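Local coordinates for protein BvnE (Penicillium brevicompactum, PDB 6U9I) that probably catalyses the stereoselective semipinacol rearrangement in the assembly of brevianamide, at residues 140-143 with 144-148. Sequence-based numbering, arbitrary orientation.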
ATOM      1  N   TYR A 140       7.065  -1.638 -12.254  1.00 22.87           N
ATOM      2  CA  TYR A 140       6.325  -2.427 -13.227  1.00 22.62           C
ATOM      3  C   TYR A 140       5.538  -1.524 -14.166  1.00 23.53           C
ATOM      4  O   TYR A 140       5.466  -1.789 -15.372  1.00 26.37           O
ATOM      5  CB  TYR A 140       5.396  -3.422 -12.529  1.00 22.43           C
ATOM      6  CG  TYR A 140       4.877  -4.428 -13.518  1.00 22.99           C
ATOM      7  CD1 TYR A 140       5.596  -5.572 -13.803  1.00 25.67           C
ATOM      8  CD2 TYR A 140       3.696  -4.200 -14.215  1.00 26.76           C
ATOM      9  CE1 TYR A 140       5.142  -6.484 -14.732  1.00 29.99           C
ATOM     10  CE2 TYR A 140       3.233  -5.105 -15.140  1.00 27.60           C
ATOM     11  CZ  TYR A 140       3.962  -6.248 -15.396  1.00 29.43           C
ATOM     12  OH  TYR A 140       3.512  -7.156 -16.326  1.00 25.11           O
ATOM     13  N   CYS A 141       4.963  -0.446 -13.627  1.00 21.02           N
ATOM     14  CA  CYS A 141       4.213   0.514 -14.432  1.00 23.70           C
ATOM     15  C   CYS A 141       5.081   1.096 -15.543  1.00 30.22           C
ATOM     16  O   CYS A 141       4.663   1.185 -16.706  1.00 26.33           O
ATOM     17  CB  CYS A 141       3.711   1.633 -13.521  1.00 24.35           C
ATOM     18  SG  CYS A 141       2.193   1.183 -12.658  1.00 25.15           S
ATOM     19  N   VAL A 142       6.287   1.528 -15.182  1.00 25.63           N
ATOM     20  CA  VAL A 142       7.203   2.144 -16.133  1.00 31.62           C
ATOM     21  C   VAL A 142       7.672   1.121 -17.154  1.00 31.81           C
ATOM     22  O   VAL A 142       7.708   1.396 -18.360  1.00 32.17           O
ATOM     23  CB  VAL A 142       8.388   2.775 -15.382  1.00 27.99           C
ATOM     24  CG1 VAL A 142       9.395   3.335 -16.366  1.00 32.41           C
ATOM     25  CG2 VAL A 142       7.902   3.867 -14.430  1.00 28.26           C
ATOM     26  N   LYS A 143       8.033  -0.074 -16.690  1.00 24.71           N
ATOM     27  CA  LYS A 143       8.473  -1.117 -17.607  1.00 27.66           C
ATOM     28  C   LYS A 143       7.354  -1.529 -18.554  1.00 36.86           C
ATOM     29  O   LYS A 143       7.600  -1.789 -19.738  1.00 35.38           O
ATOM     30  CB  LYS A 143       8.990  -2.319 -16.821  1.00 26.50           C
ATOM     31  CG  LYS A 143      10.297  -2.052 -16.101  1.00 29.85           C
ATOM     32  CD  LYS A 143      10.959  -3.348 -15.704  1.00 34.44           C
ATOM     33  CE  LYS A 143      12.161  -3.119 -14.805  1.00 34.61           C
ATOM     34  NZ  LYS A 143      12.780  -1.775 -14.978  1.00 33.79           N
ATOM     35  N   PHE A 144       6.114  -1.589 -18.059  1.00 31.89           N
ATOM     36  CA  PHE A 144       5.017  -1.969 -18.940  1.00 36.03           C
ATOM     37  C   PHE A 144       4.748  -0.895 -19.988  1.00 39.98           C
ATOM     38  O   PHE A 144       4.395  -1.217 -21.128  1.00 41.75           O
ATOM     39  CB  PHE A 144       3.752  -2.270 -18.135  1.00 33.47           C
ATOM     40  CG  PHE A 144       2.623  -2.811 -18.970  1.00 33.74           C
ATOM     41  CD1 PHE A 144       2.576  -4.157 -19.311  1.00 40.81           C
ATOM     42  CD2 PHE A 144       1.612  -1.974 -19.419  1.00 39.42           C
ATOM     43  CE1 PHE A 144       1.541  -4.661 -20.083  1.00 35.69           C
ATOM     44  CE2 PHE A 144       0.575  -2.466 -20.188  1.00 41.47           C
ATOM     45  CZ  PHE A 144       0.539  -3.811 -20.523  1.00 39.86           C
ATOM     46  N   ALA A 145       4.918   0.380 -19.628  1.00 31.88           N
ATOM     47  CA  ALA A 145       4.807   1.439 -20.624  1.00 38.67           C
ATOM     48  C   ALA A 145       5.861   1.276 -21.712  1.00 45.92           C
ATOM     49  O   ALA A 145       5.563   1.430 -22.902  1.00 46.46           O
ATOM     50  CB  ALA A 145       4.927   2.809 -19.952  1.00 41.39           C
ATOM     51  N   GLU A 146       7.097   0.949 -21.318  1.00 41.17           N
ATOM     52  CA  GLU A 146       8.152   0.663 -22.288  1.00 42.86           C
ATOM     53  C   GLU A 146       7.770  -0.503 -23.193  1.00 48.65           C
ATOM     54  O   GLU A 146       7.875  -0.407 -24.422  1.00 53.50           O
ATOM     55  CB  GLU A 146       9.465   0.362 -21.560  1.00 41.85           C
ATOM     56  CG  GLU A 146       9.985   1.490 -20.681  1.00 45.48           C
ATOM     57  CD  GLU A 146      11.079   1.030 -19.721  1.00 52.52           C
ATOM     58  OE1 GLU A 146      11.594   1.875 -18.958  1.00 57.36           O
ATOM     59  OE2 GLU A 146      11.420  -0.174 -19.727  1.00 56.49           O
ATOM     60  N   ARG A 147       7.333  -1.621 -22.598  1.00 42.84           N
ATOM     61  CA  ARG A 147       6.971  -2.797 -23.390  1.00 45.38           C
ATOM     62  C   ARG A 147       5.857  -2.497 -24.382  1.00 53.81           C
ATOM     63  O   ARG A 147       5.829  -3.074 -25.476  1.00 50.45           O
ATOM     64  CB  ARG A 147       6.538  -3.949 -22.483  1.00 40.35           C
ATOM     65  CG  ARG A 147       7.635  -4.573 -21.665  1.00 39.35           C
ATOM     66  CD  ARG A 147       7.031  -5.474 -20.603  1.00 39.25           C
ATOM     67  NE  ARG A 147       6.128  -6.454 -21.199  1.00 38.23           N
ATOM     68  CZ  ARG A 147       5.170  -7.092 -20.536  1.00 40.82           C
ATOM     69  NH1 ARG A 147       4.974  -6.842 -19.246  1.00 35.50           N
ATOM     70  NH2 ARG A 147       4.401  -7.969 -21.164  1.00 36.76           N
ATOM     71  N   GLN A 148       4.943  -1.615 -24.012  1.00 53.54           N
ATOM     72  CA  GLN A 148       3.836  -1.256 -24.861  1.00 53.49           C
ATOM     73  C   GLN A 148       4.315  -0.373 -25.992  1.00 56.02           C
ATOM     74  O   GLN A 148       3.912  -0.585 -27.126  1.00 60.50           O
ATOM     75  CB  GLN A 148       2.679  -0.625 -24.078  1.00 50.68           C
ATOM     76  CG  GLN A 148       1.700  -1.605 -23.449  1.00 50.32           C
ATOM     77  CD  GLN A 148       0.290  -1.055 -23.380  1.00 64.89           C
ATOM     78  OE1 GLN A 148       0.093   0.098 -22.993  1.00 52.36           O
ATOM     79  NE2 GLN A 148      -0.707  -1.875 -23.779  1.00 65.77           N
TER
HETATM   80  O   HOH W   1      12.852   1.076 -16.173  1.00 49.04           O
HETATM   81  O   HOH W   2      10.540  -3.081 -20.146  1.00 51.41           O
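Arg147 reaches back along helix 138-150 to Tyr140, two turns earlier. Its CB starts 3.7 Å from Lys143 O, and CG comes closer, 3.4 Å from the same oxygen. That carbonyl also accepts the helix bond from Arg147 N, at 2.9 Å. CD is still beside Lys143 O. The chain then bends at chi3 (54°), which turns the guanidinium back toward the start of the helix. NH1 ends 3.3 Å from Tyr140 OH, in a weak, bent hydrogen bond of 131°. The hydroxyl lies at the edge of the guanidinium, near its plane. The ring and guanidinium planes stand 79° apart, so the two groups do not stack. NH2 binds the backbone oxygens of Leu111 and Cys109, and Tyr140 OH is also bonded to Glu113 N. Without the guanidinium, as with an alanine here, the carbonyls of Leu111 and Cys109 would probably lose a charged donor and Tyr140 OH its weaker partner.

Tyr140 has CG anti to its backbone N, and its ring runs beside the next turn. Its CE2 is 4.2 Å from Phe144 CB. The Phe144 ring is buried and meets Tyr112 edge-to-face.

Elsewhere on the helix, Glu146 lies extended over the previous turn. Its OE1 is 3.7 Å from Val142 CG1. Lys143 NZ forms a salt bridge with Asp139 and is 5.2 Å from Glu146 OE2, so the charged atoms of Lys143 and Glu146 do not meet in a direct salt bridge. One water accepts a weak bond from Lys143 NZ and donates to Glu146 OE1, while another donates to both Lys143 O and Glu146 OE2.

The chemistry is thus divided: Tyr140, Phe144 and Arg147 fasten this C-terminal helix to strand 110-122 and the turn before it, whereas Lys143 and Glu146 interact through water on the exposed side.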